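PDB 6OYC: glycosylation Associate Protein 1 from Streptococcus agalactiae serotype V, which probably works within the Gap123 complex of the accessory Sec system, supporting the glycosylation and export of cell-surface adhesins. Local coordinates for residues G175-I178 and M179-Y182; S204-D207 and I208-I212; E223-K226 and S227-I230. One frame throughout, in Å; residues are numbered along the deposited sequence.

Contact 1: G175-I178 and M179-Y182; sequences GERI and MREY
Arg-177 and Arg-180 grip the same carboxylate, that of Asp-169 on the neighbouring strand 164-171: NH1 of Arg-177 pairs with OD2 and NE of Arg-180 with OD1, both as salt bridges. Sharing this anion is consistent with the close approach of the two guanidinium groups, Arg-180 NH2 lying 2.8 Å from Arg-177 NH1. Both are donors, so this is proximity and not a hydrogen bond. Arg-180 NH2 arrives over a face of the Arg-177 guanidinium, whereas Arg-177 NH1 lies at the edge of its partner. The planes are turned 69° against each other, and Arg-180 CZ sits above the Arg-177 plane, displaced toward its rim. The bends at chi3, of opposite sign (72° in Arg-177, -48° in Arg-180), bring the two heads within reach of each other. Lower down, Arg-177 CG passes 3.7 Å from Met-179 O.

Residues three apart meet here because of a classic beta bulge: Ile-178 and Met-179 both face Tyr-170, and the extra residue puts Arg-177 and Arg-180 on the same side of strand 177-182. Ile-178 and Met-179 send their side chains to helix 76-80, while Arg-180 also makes a cation-pi contact with Tyr-167. Two positive groups around a single carboxylate should favour its ionised form, and its negative charge probably compensates for the two positive charges brought together.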
ATOM      1  N   GLY A 175     -13.668  24.587 -12.383  1.00 30.56           N
ATOM      2  CA  GLY A 175     -12.514  24.953 -13.168  1.00 29.88           C
ATOM      3  C   GLY A 175     -11.744  26.144 -12.636  1.00 33.67           C
ATOM      4  O   GLY A 175     -10.610  26.385 -13.091  1.00 32.95           O
ATOM      5  N   GLU A 176     -12.322  26.907 -11.701  1.00 35.43           N
ATOM      6  CA  GLU A 176     -11.625  28.059 -11.126  1.00 36.45           C
ATOM      7  C   GLU A 176     -10.371  27.630 -10.365  1.00 30.73           C
ATOM      8  O   GLU A 176     -10.387  26.673  -9.587  1.00 31.67           O
ATOM      9  CB  GLU A 176     -12.552  28.832 -10.172  1.00 35.89           C
ATOM     10  CG  GLU A 176     -11.949  30.161  -9.739  1.00 36.93           C
ATOM     11  CD  GLU A 176     -12.830  30.953  -8.787  1.00 45.26           C
ATOM     12  OE1 GLU A 176     -13.696  30.343  -8.108  1.00 46.16           O
ATOM     13  OE2 GLU A 176     -12.644  32.191  -8.715  1.00 44.66           O
ATOM     14  N   ARG A 177      -9.287  28.361 -10.571  1.00 29.15           N
ATOM     15  CA  ARG A 177      -8.048  28.083  -9.866  1.00 31.45           C
ATOM     16  C   ARG A 177      -8.126  28.567  -8.422  1.00 32.31           C
ATOM     17  O   ARG A 177      -8.400  29.741  -8.166  1.00 33.58           O
ATOM     18  CB  ARG A 177      -6.871  28.742 -10.576  1.00 31.65           C
ATOM     19  CG  ARG A 177      -5.543  28.391  -9.909  1.00 35.32           C
ATOM     20  CD  ARG A 177      -4.386  28.787 -10.777  1.00 35.21           C
ATOM     21  NE  ARG A 177      -4.217  30.229 -10.807  1.00 42.78           N
ATOM     22  CZ  ARG A 177      -3.960  30.923 -11.910  1.00 45.17           C
ATOM     23  NH1 ARG A 177      -3.843  30.287 -13.066  1.00 43.71           N
ATOM     24  NH2 ARG A 177      -3.818  32.249 -11.855  1.00 49.65           N
ATOM     25  N   ILE A 178      -7.880  27.667  -7.476  1.00 31.41           N
ATOM     26  CA  ILE A 178      -7.823  28.078  -6.075  1.00 34.24           C
ATOM     27  C   ILE A 178      -6.422  28.504  -5.684  1.00 32.96           C
ATOM     28  O   ILE A 178      -6.248  29.501  -4.983  1.00 34.86           O
ATOM     29  CB  ILE A 178      -8.324  26.962  -5.149  1.00 31.12           C
ATOM     30  CG1 ILE A 178      -9.742  26.548  -5.540  1.00 29.70           C
ATOM     31  CG2 ILE A 178      -8.250  27.427  -3.715  1.00 34.66           C
ATOM     32  CD1 ILE A 178     -10.742  27.638  -5.412  1.00 36.30           C
ATOM     33  N   MET A 179      -5.406  27.765  -6.117  1.00 32.24           N
ATOM     34  CA  MET A 179      -4.044  28.129  -5.753  1.00 35.57           C
ATOM     35  C   MET A 179      -3.081  27.553  -6.777  1.00 31.74           C
ATOM     36  O   MET A 179      -3.387  26.575  -7.467  1.00 35.70           O
ATOM     37  CB  MET A 179      -3.679  27.645  -4.346  1.00 33.69           C
ATOM     38  CG  MET A 179      -3.665  26.139  -4.238  1.00 33.04           C
ATOM     39  SD  MET A 179      -3.239  25.500  -2.632  1.00 44.24           S
ATOM     40  CE  MET A 179      -3.451  23.751  -2.923  1.00 35.61           C
ATOM     41  N   ARG A 180      -1.915  28.182  -6.866  1.00 31.19           N
ATOM     42  CA  ARG A 180      -0.812  27.711  -7.692  1.00 32.85           C
ATOM     43  C   ARG A 180       0.389  27.412  -6.802  1.00 33.93           C
ATOM     44  O   ARG A 180       0.764  28.240  -5.964  1.00 36.26           O
ATOM     45  CB  ARG A 180      -0.444  28.742  -8.756  1.00 32.16           C
ATOM     46  CG  ARG A 180       0.916  28.502  -9.388  1.00 36.13           C
ATOM     47  CD  ARG A 180       1.158  29.468 -10.541  1.00 35.10           C
ATOM     48  NE  ARG A 180       0.017  29.509 -11.445  1.00 35.79           N
ATOM     49  CZ  ARG A 180      -0.005  30.199 -12.577  1.00 40.91           C
ATOM     50  NH1 ARG A 180       1.066  30.893 -12.944  1.00 40.62           N
ATOM     51  NH2 ARG A 180      -1.086  30.182 -13.349  1.00 37.69           N
ATOM     52  N   GLU A 181       0.972  26.228  -6.976  1.00 31.32           N
ATOM     53  CA  GLU A 181       2.137  25.766  -6.227  1.00 31.25           C
ATOM     54  C   GLU A 181       3.301  25.651  -7.196  1.00 33.26           C
ATOM     55  O   GLU A 181       3.235  24.863  -8.143  1.00 33.28           O
ATOM     56  CB  GLU A 181       1.882  24.405  -5.559  1.00 29.69           C
ATOM     57  CG  GLU A 181       3.105  23.826  -4.827  1.00 28.43           C
ATOM     58  CD  GLU A 181       2.959  22.344  -4.430  1.00 30.91           C
ATOM     59  OE1 GLU A 181       2.040  21.626  -4.906  1.00 30.09           O
ATOM     60  OE2 GLU A 181       3.779  21.892  -3.617  1.00 27.23           O
ATOM     61  N   TYR A 182       4.356  26.429  -6.961  1.00 33.68           N
ATOM     62  CA  TYR A 182       5.531  26.399  -7.818  1.00 32.50           C
ATOM     63  C   TYR A 182       6.402  25.186  -7.495  1.00 33.73           C
ATOM     64  O   TYR A 182       6.414  24.688  -6.364  1.00 32.26           O
ATOM     65  CB  TYR A 182       6.318  27.715  -7.688  1.00 34.00           C
ATOM     66  CG  TYR A 182       5.664  28.845  -8.477  1.00 33.00           C
ATOM     67  CD1 TYR A 182       4.575  29.535  -7.958  1.00 35.08           C
ATOM     68  CD2 TYR A 182       6.106  29.177  -9.757  1.00 33.62           C
ATOM     69  CE1 TYR A 182       3.953  30.562  -8.676  1.00 37.25           C
ATOM     70  CE2 TYR A 182       5.496  30.191 -10.491  1.00 36.15           C
ATOM     71  CZ  TYR A 182       4.418  30.879  -9.940  1.00 40.30           C
ATOM     72  OH  TYR A 182       3.801  31.878 -10.661  1.00 44.19           O
TER

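Contact 2: S204-D207 and I208-I212; sequences SYSD and IEELI
Glu-210 OE1 takes two hydrogen bonds from Ser-206. The backbone N-H comes nearly along the C-O axis, with Ser-206 N 2.6 Å from Glu-210 OE1 and an angle of 160° at the hydrogen. The hydroxyl reaches the same oxygen from above the carboxylate plane, Ser-206 OG lying 2.9 Å from Glu-210 OE1. Together with the salt bridge from OE2 to Lys-202, these bonds hold both oxygens and should restrict the carboxylate's rotation.

Asp-207 holds the backbone of the same glutamate. As N-cap of helix 208-223 it accepts from Glu-210 N through OD1, with N and OD1 3.0 Å apart and an angle of 151°. Glu-210 N makes a weak bond to Asp-207 O. The cap is reached because Asp-207 CG is set between its backbone N and carbonyl carbon (chi1 54°), which turns the carboxylate toward the first turn of the helix. This is N-capping, but the Glu-210 carboxylate accepts from Ser-206, the residue before the N-cap, and not from the N-H of the cap residue itself, so the capping-box definition is not met.

Next to these polar groups, Leu-211 covers one face of the Tyr-205 ring: its CB stands 4.1 Å from the ring centroid, close to the normal, in a CH-pi contact, and Leu-211 CD1 is 3.7 Å from Tyr-205 CZ. Glu-210 CG meets the ring at its edge, and the carboxylate is turned almost perpendicular to it. Tyr-205 OH is anchored by Glu-214 and the backbone N of Lys-202, while Phe-200 and Ile-192 touch both Tyr-205 and Leu-211.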
ATOM      1  N   SER A 204       0.161  34.311   0.127  1.00 35.28           N
ATOM      2  CA  SER A 204       1.365  33.721  -0.422  1.00 35.85           C
ATOM      3  C   SER A 204       2.045  32.945   0.697  1.00 38.06           C
ATOM      4  O   SER A 204       2.360  33.522   1.739  1.00 39.46           O
ATOM      5  CB  SER A 204       2.270  34.821  -0.982  1.00 36.83           C
ATOM      6  OG  SER A 204       3.641  34.493  -0.826  1.00 48.39           O
ATOM      7  N   TYR A 205       2.255  31.643   0.506  1.00 36.91           N
ATOM      8  CA  TYR A 205       2.892  30.797   1.508  1.00 35.14           C
ATOM      9  C   TYR A 205       4.286  30.393   1.042  1.00 34.34           C
ATOM     10  O   TYR A 205       4.546  30.290  -0.158  1.00 35.75           O
ATOM     11  CB  TYR A 205       2.041  29.555   1.792  1.00 33.54           C
ATOM     12  CG  TYR A 205       0.708  29.881   2.418  1.00 31.79           C
ATOM     13  CD1 TYR A 205      -0.363  30.338   1.642  1.00 35.63           C
ATOM     14  CD2 TYR A 205       0.517  29.746   3.784  1.00 30.01           C
ATOM     15  CE1 TYR A 205      -1.604  30.654   2.237  1.00 33.69           C
ATOM     16  CE2 TYR A 205      -0.691  30.042   4.380  1.00 32.21           C
ATOM     17  CZ  TYR A 205      -1.751  30.501   3.610  1.00 34.58           C
ATOM     18  OH  TYR A 205      -2.954  30.780   4.240  1.00 36.90           O
ATOM     19  N   SER A 206       5.196  30.174   1.997  1.00 34.64           N
ATOM     20  CA  SER A 206       6.561  29.831   1.602  1.00 35.83           C
ATOM     21  C   SER A 206       6.643  28.433   0.984  1.00 36.61           C
ATOM     22  O   SER A 206       7.502  28.188   0.130  1.00 33.34           O
ATOM     23  CB  SER A 206       7.506  29.956   2.795  1.00 32.07           C
ATOM     24  OG  SER A 206       7.065  29.139   3.853  1.00 42.76           O
ATOM     25  N   ASP A 207       5.775  27.508   1.398  1.00 33.74           N
ATOM     26  CA  ASP A 207       5.678  26.199   0.755  1.00 36.04           C
ATOM     27  C   ASP A 207       4.310  25.605   1.075  1.00 34.83           C
ATOM     28  O   ASP A 207       3.538  26.170   1.853  1.00 30.63           O
ATOM     29  CB  ASP A 207       6.811  25.265   1.184  1.00 32.16           C
ATOM     30  CG  ASP A 207       6.920  25.121   2.695  1.00 33.98           C
ATOM     31  OD1 ASP A 207       5.885  25.124   3.409  1.00 31.02           O
ATOM     32  OD2 ASP A 207       8.058  24.978   3.173  1.00 39.64           O
ATOM     33  N   ILE A 208       4.020  24.451   0.464  1.00 30.34           N
ATOM     34  CA  ILE A 208       2.695  23.853   0.608  1.00 30.81           C
ATOM     35  C   ILE A 208       2.457  23.399   2.048  1.00 29.50           C
ATOM     36  O   ILE A 208       1.323  23.429   2.535  1.00 31.58           O
ATOM     37  CB  ILE A 208       2.525  22.704  -0.417  1.00 32.41           C
ATOM     38  CG1 ILE A 208       1.052  22.340  -0.631  1.00 33.69           C
ATOM     39  CG2 ILE A 208       3.268  21.455   0.013  1.00 26.48           C
ATOM     40  CD1 ILE A 208       0.139  23.495  -0.761  1.00 33.28           C
ATOM     41  N   GLU A 209       3.506  23.019   2.771  1.00 29.84           N
ATOM     42  CA  GLU A 209       3.296  22.550   4.138  1.00 32.05           C
ATOM     43  C   GLU A 209       2.769  23.656   5.049  1.00 34.53           C
ATOM     44  O   GLU A 209       1.958  23.398   5.951  1.00 34.95           O
ATOM     45  CB  GLU A 209       4.588  21.988   4.706  1.00 33.11           C
ATOM     46  CG  GLU A 209       4.416  21.484   6.109  1.00 33.14           C
ATOM     47  CD  GLU A 209       5.730  21.102   6.732  1.00 35.29           C
ATOM     48  OE1 GLU A 209       6.681  20.804   5.974  1.00 32.94           O
ATOM     49  OE2 GLU A 209       5.809  21.121   7.977  1.00 35.97           O
ATOM     50  N   GLU A 210       3.228  24.891   4.843  1.00 32.16           N
ATOM     51  CA  GLU A 210       2.768  25.996   5.673  1.00 35.41           C
ATOM     52  C   GLU A 210       1.251  26.128   5.604  1.00 34.42           C
ATOM     53  O   GLU A 210       0.577  26.291   6.632  1.00 35.69           O
ATOM     54  CB  GLU A 210       3.461  27.288   5.231  1.00 37.62           C
ATOM     55  CG  GLU A 210       3.277  28.467   6.164  1.00 42.19           C
ATOM     56  CD  GLU A 210       3.838  29.797   5.602  1.00 43.33           C
ATOM     57  OE1 GLU A 210       4.311  29.854   4.442  1.00 39.51           O
ATOM     58  OE2 GLU A 210       3.779  30.804   6.332  1.00 50.97           O
ATOM     59  N   LEU A 211       0.693  26.030   4.400  1.00 30.32           N
ATOM     60  CA  LEU A 211      -0.755  26.053   4.258  1.00 30.66           C
ATOM     61  C   LEU A 211      -1.400  24.819   4.888  1.00 29.95           C
ATOM     62  O   LEU A 211      -2.474  24.915   5.493  1.00 31.00           O
ATOM     63  CB  LEU A 211      -1.129  26.178   2.779  1.00 32.87           C
ATOM     64  CG  LEU A 211      -2.630  26.131   2.467  1.00 34.85           C
ATOM     65  CD1 LEU A 211      -3.369  27.230   3.220  1.00 30.85           C
ATOM     66  CD2 LEU A 211      -2.875  26.230   0.941  1.00 33.94           C
ATOM     67  N   ILE A 212      -0.764  23.649   4.773  1.00 31.81           N
ATOM     68  CA  ILE A 212      -1.353  22.443   5.348  1.00 29.90           C
ATOM     69  C   ILE A 212      -1.382  22.532   6.874  1.00 30.24           C
ATOM     70  O   ILE A 212      -2.351  22.094   7.514  1.00 29.19           O
ATOM     71  CB  ILE A 212      -0.605  21.193   4.845  1.00 29.77           C
ATOM     72  CG1 ILE A 212      -0.860  21.026   3.348  1.00 28.72           C
ATOM     73  CG2 ILE A 212      -1.084  19.956   5.576  1.00 27.11           C
ATOM     74  CD1 ILE A 212       0.123  20.176   2.643  1.00 28.55           C
TER

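Contact 3: E223-K226 and S227-I230; sequences EVSK and SDTI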
ATOM      1  N   GLU A 223     -12.839  20.602  15.157  1.00 44.22           N
ATOM      2  CA  GLU A 223     -13.418  19.274  14.986  1.00 42.05           C
ATOM      3  C   GLU A 223     -13.011  18.259  16.040  1.00 42.39           C
ATOM      4  O   GLU A 223     -13.654  17.206  16.138  1.00 44.60           O
ATOM      5  CB  GLU A 223     -13.060  18.718  13.601  1.00 39.42           C
ATOM      6  CG  GLU A 223     -13.540  19.617  12.475  1.00 41.97           C
ATOM      7  CD  GLU A 223     -15.051  19.612  12.365  1.00 46.78           C
ATOM      8  OE1 GLU A 223     -15.662  18.593  12.770  1.00 48.19           O
ATOM      9  OE2 GLU A 223     -15.628  20.606  11.875  1.00 46.61           O
ATOM     10  N   VAL A 224     -11.971  18.528  16.813  1.00 40.14           N
ATOM     11  CA  VAL A 224     -11.495  17.596  17.824  1.00 43.70           C
ATOM     12  C   VAL A 224     -12.048  18.054  19.163  1.00 45.48           C
ATOM     13  O   VAL A 224     -11.831  19.196  19.576  1.00 44.25           O
ATOM     14  CB  VAL A 224      -9.960  17.528  17.838  1.00 44.84           C
ATOM     15  CG1 VAL A 224      -9.474  16.531  18.863  1.00 39.55           C
ATOM     16  CG2 VAL A 224      -9.447  17.154  16.451  1.00 42.29           C
ATOM     17  N   SER A 225     -12.787  17.189  19.831  1.00 47.42           N
ATOM     18  CA  SER A 225     -13.249  17.566  21.150  1.00 56.24           C
ATOM     19  C   SER A 225     -12.186  17.223  22.190  1.00 58.54           C
ATOM     20  O   SER A 225     -11.300  16.394  21.964  1.00 51.08           O
ATOM     21  CB  SER A 225     -14.564  16.869  21.478  1.00 48.45           C
ATOM     22  OG  SER A 225     -14.622  16.607  22.865  1.00 62.45           O
ATOM     23  N   LYS A 226     -12.296  17.871  23.349  1.00 64.70           N
ATOM     24  CA  LYS A 226     -11.355  17.627  24.435  1.00 67.04           C
ATOM     25  C   LYS A 226     -11.361  16.167  24.872  1.00 60.24           C
ATOM     26  O   LYS A 226     -10.362  15.675  25.408  1.00 53.77           O
ATOM     27  CB  LYS A 226     -11.674  18.547  25.617  1.00 84.22           C
ATOM     28  CG  LYS A 226     -12.127  19.954  25.216  1.00120.34           C
ATOM     29  CD  LYS A 226     -13.638  20.062  25.094  1.00116.29           C
ATOM     30  CE  LYS A 226     -14.024  21.177  24.157  1.00148.56           C
ATOM     31  NZ  LYS A 226     -15.401  20.974  23.663  1.00125.71           N
ATOM     32  N   SER A 227     -12.461  15.453  24.651  1.00 53.50           N
ATOM     33  CA  SER A 227     -12.550  14.049  25.019  1.00 53.17           C
ATOM     34  C   SER A 227     -12.237  13.110  23.859  1.00 49.05           C
ATOM     35  O   SER A 227     -12.412  11.896  23.992  1.00 44.68           O
ATOM     36  CB  SER A 227     -13.937  13.746  25.574  1.00 49.18           C
ATOM     37  OG  SER A 227     -14.913  13.992  24.596  1.00 53.45           O
ATOM     38  N   ASP A 228     -11.779  13.640  22.730  1.00 47.76           N
ATOM     39  CA  ASP A 228     -11.429  12.823  21.581  1.00 48.00           C
ATOM     40  C   ASP A 228      -9.992  12.325  21.692  1.00 44.98           C
ATOM     41  O   ASP A 228      -9.214  12.765  22.547  1.00 44.76           O
ATOM     42  CB  ASP A 228     -11.606  13.614  20.284  1.00 43.59           C
ATOM     43  CG  ASP A 228     -13.056  13.817  19.925  1.00 46.21           C
ATOM     44  OD1 ASP A 228     -13.905  12.994  20.362  1.00 44.29           O
ATOM     45  OD2 ASP A 228     -13.336  14.789  19.187  1.00 44.64           O
ATOM     46  N   THR A 229      -9.646  11.397  20.804  1.00 41.57           N
ATOM     47  CA  THR A 229      -8.296  10.859  20.699  1.00 39.96           C
ATOM     48  C   THR A 229      -7.811  11.004  19.264  1.00 39.00           C
ATOM     49  O   THR A 229      -8.546  10.709  18.315  1.00 36.94           O
ATOM     50  CB  THR A 229      -8.246   9.391  21.135  1.00 43.89           C
ATOM     51  OG1 THR A 229      -8.521   9.306  22.539  1.00 46.56           O
ATOM     52  CG2 THR A 229      -6.867   8.742  20.823  1.00 37.62           C
ATOM     53  N   ILE A 230      -6.589  11.480  19.107  1.00 37.45           N
ATOM     54  CA  ILE A 230      -5.945  11.548  17.808  1.00 33.29           C
ATOM     55  C   ILE A 230      -4.972  10.390  17.731  1.00 35.84           C
ATOM     56  O   ILE A 230      -4.130  10.219  18.622  1.00 36.69           O
ATOM     57  CB  ILE A 230      -5.234  12.892  17.603  1.00 33.80           C
ATOM     58  CG1 ILE A 230      -6.235  14.039  17.707  1.00 34.44           C
ATOM     59  CG2 ILE A 230      -4.559  12.932  16.254  1.00 35.62           C
ATOM     60  CD1 ILE A 230      -5.602  15.376  17.555  1.00 36.77           C
TER
HETATM   61  O   HOH W   1     -15.385  15.915  17.774  1.00 46.70           O
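Asp-228 folds back on Val-224 and Ser-225. Its CB lies 3.9 Å from Val-224 CG1 and 3.3 Å from Ser-225 O. CG is placed anti to the carbonyl carbon (chi1 -73°), which carries the carboxylate back beside Ser-225. There Asp-228 OD2 accepts from Ser-225 N at 2.5 Å, a nearly straight bond (166°) that comes in 46° out of the carboxylate plane. OD2 has further partners: a water that donates to it at 2.7 Å also donates to Glu-223 O, and His-3 NE2 bonds to it as well. OD1 takes a hydrogen bond from the N-terminal Met-1 N, so both oxygens of this buried carboxylate are satisfied.

The backbone answers in the opposite direction, with Asp-228 N donating to Ser-225 O at 2.9 Å to close a type I beta turn over Ser-225 to Asp-228. Within it, Ser-225 OG accepts from Ser-227 N at 3.0 Å, an ST turn. Beside the turn, Val-224 CG1 lies 4.2 Å from Ile-230 CG1, an apolar contact. This tight turn joins helix 208-223 to strand 229-233, as in the helix-to-strand loops of a Rossmann-like parallel sheet, consistent with the GT-B clan.

Overall arrangement
Contacts 1 and 2 lie close together, their centres 13 Å apart; both reach the long antiparallel sheet, where strand 190-192 separates strand 177-182 from strand 204-205. They touch directly: Met-179 SD is 3.7 Å from Leu-211 CD2, and Glu-181 OE2 lies 3.5 Å from Ile-208 CB, so the N-terminal part of helix 208-223 packs on side chains of strand 177-182. Contact 3 is at the other end of that helix, its centre 25 Å from contact 2 and their nearest atoms about 12 Å apart; from contact 1 the nearest atoms are about 19 Å away. The helix thus carries the chain from the antiparallel sheet to the seven-stranded parallel sheet, where strand 229-233 neighbours strand 2-5.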